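Local coordinates for putative amidohydrolase (Unidentified, PDB 3FEQ), which is probably a zinc-dependent prolidase of the amidohydrolase superfamily, cleaving dipeptides that end in proline, at residues K261-E265 against H266-V270. Sequence-based numbering, arbitrary orientation.
Sequences KLMHE and HGAFV
Ala268 N donates a hydrogen bond to Met263 O at 3.0 Å across the end of a helix, and His264 O receives a weak bond from Gly267 N at 3.3 Å. The two bonds define a Schellman motif, with Gly267 as its C-prime residue. Its phi of 83° turns the chain out of the helix; a side chain here would collide with His266 O, which glycine avoids. The packed side begins where the short, buried Ala268 side chain lets its CB lie against Met263 CG at 3.8 Å. Beyond it, the extended chi2 (177°) of the flexible methionine carries SD out to Val270 CG2 at 3.7 Å, the two side chains crossing at about a right angle; beta-branched Val270 suits the extended strand. On the solvent side, Glu265 leads its carboxylate away, whereas exposed His266 folds back on the last turn: ND1 donates in the ring plane to Leu262 O at 3.0 Å, its imidazole N-H supplementing His266 N, which reaches the same oxygen at 3.1 Å from the opposite face of the carbonyl plane. Apolar Leu262 suits the ring carbon beside it, CD1 lying 3.5 Å from His266 CE1, the side chains pointing the same way. The turn joins helix 257-266 to strand 269-271 in a beta-alpha-beta unit of the TIM-barrel domain; Met263 packs between helices 235-243 and 302-314, and Phe269 bonds through its backbone to neighbouring strand 248-254.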
loop_
_atom_site.group_PDB
_atom_site.type_symbol
_atom_site.label_atom_id
_atom_site.label_comp_id
_atom_site.label_asym_id
_atom_site.label_seq_id
_atom_site.Cartn_x
_atom_site.Cartn_y
_atom_site.Cartn_z
ATOM N N LYS C 261 2.051 42.976 -24.789
ATOM C CA LYS C 261 1.515 44.152 -24.121
ATOM C C LYS C 261 1.049 43.776 -22.718
ATOM O O LYS C 261 1.351 44.476 -21.757
ATOM C CB LYS C 261 0.350 44.723 -24.936
ATOM C CG LYS C 261 0.321 46.255 -25.143
ATOM C CD LYS C 261 -1.090 46.724 -25.586
ATOM C CE LYS C 261 -1.121 47.875 -26.593
ATOM N NZ LYS C 261 -1.528 49.172 -25.989
ATOM N N LEU C 262 0.372 42.635 -22.602
ATOM C CA LEU C 262 -0.068 42.109 -21.302
ATOM C C LEU C 262 1.097 41.791 -20.377
ATOM O O LEU C 262 1.021 42.021 -19.176
ATOM C CB LEU C 262 -0.910 40.855 -21.492
ATOM C CG LEU C 262 -1.589 40.273 -20.256
ATOM C CD1 LEU C 262 -2.679 41.211 -19.759
ATOM C CD2 LEU C 262 -2.171 38.926 -20.618
ATOM N N MET C 263 2.169 41.261 -20.950
ATOM C CA MET C 263 3.392 40.991 -20.214
ATOM C C MET C 263 4.027 42.257 -19.654
ATOM O O MET C 263 4.406 42.300 -18.484
ATOM C CB MET C 263 4.389 40.247 -21.100
ATOM C CG MET C 263 4.686 38.844 -20.622
ATOM S SD MET C 263 5.786 37.935 -21.708
ATOM C CE MET C 263 4.949 38.226 -23.253
ATOM N N HIS C 264 4.141 43.289 -20.488
ATOM C CA HIS C 264 4.701 44.569 -20.049
ATOM C C HIS C 264 3.877 45.169 -18.919
ATOM O O HIS C 264 4.417 45.701 -17.961
ATOM C CB HIS C 264 4.777 45.549 -21.215
ATOM C CG HIS C 264 4.995 46.969 -20.794
ATOM N ND1 HIS C 264 6.167 47.397 -20.207
ATOM C CD2 HIS C 264 4.187 48.053 -20.859
ATOM C CE1 HIS C 264 6.077 48.691 -19.948
ATOM N NE2 HIS C 264 4.886 49.111 -20.334
ATOM N N GLU C 265 2.565 45.036 -19.025
ATOM C CA GLU C 265 1.646 45.590 -18.045
ATOM C C GLU C 265 1.825 44.953 -16.674
ATOM O O GLU C 265 1.867 45.630 -15.659
ATOM C CB GLU C 265 0.215 45.363 -18.518
ATOM C CG GLU C 265 -0.684 46.564 -18.416
ATOM C CD GLU C 265 -1.860 46.448 -19.359
ATOM O OE1 GLU C 265 -1.812 45.558 -20.237
ATOM O OE2 GLU C 265 -2.813 47.255 -19.248
ATOM N N HIS C 266 1.914 43.637 -16.650
ATOM C CA HIS C 266 2.062 42.922 -15.401
ATOM C C HIS C 266 3.484 42.948 -14.839
ATOM O O HIS C 266 3.706 42.546 -13.704
ATOM C CB HIS C 266 1.619 41.479 -15.590
ATOM C CG HIS C 266 0.138 41.296 -15.567
ATOM N ND1 HIS C 266 -0.647 41.446 -16.690
ATOM C CD2 HIS C 266 -0.699 40.957 -14.560
ATOM C CE1 HIS C 266 -1.907 41.201 -16.375
ATOM N NE2 HIS C 266 -1.965 40.903 -15.090
ATOM N N GLY C 267 4.450 43.378 -15.640
ATOM C CA GLY C 267 5.829 43.460 -15.173
ATOM C C GLY C 267 6.539 42.125 -15.263
ATOM O O GLY C 267 7.478 41.850 -14.513
ATOM N N ALA C 268 6.098 41.309 -16.215
ATOM C CA ALA C 268 6.655 39.994 -16.457
ATOM C C ALA C 268 7.841 40.030 -17.421
ATOM O O ALA C 268 7.815 40.738 -18.418
ATOM C CB ALA C 268 5.588 39.101 -16.988
ATOM N N PHE C 269 8.855 39.218 -17.147
ATOM C CA PHE C 269 10.046 39.155 -17.980
ATOM C C PHE C 269 9.916 38.067 -19.048
ATOM O O PHE C 269 8.995 37.257 -19.008
ATOM C CB PHE C 269 11.272 38.885 -17.105
ATOM C CG PHE C 269 11.477 39.898 -16.009
ATOM C CD1 PHE C 269 12.538 40.787 -16.061
ATOM C CD2 PHE C 269 10.608 39.961 -14.919
ATOM C CE1 PHE C 269 12.706 41.735 -15.068
ATOM C CE2 PHE C 269 10.783 40.911 -13.913
ATOM C CZ PHE C 269 11.826 41.794 -13.990
ATOM N N VAL C 270 10.828 38.068 -20.018
ATOM C CA VAL C 270 10.963 36.962 -20.982
ATOM C C VAL C 270 12.413 36.512 -21.048
ATOM O O VAL C 270 13.322 37.320 -20.901
ATOM C CB VAL C 270 10.587 37.386 -22.413
ATOM C CG1 VAL C 270 10.348 36.170 -23.286
ATOM C CG2 VAL C 270 9.367 38.241 -22.402
#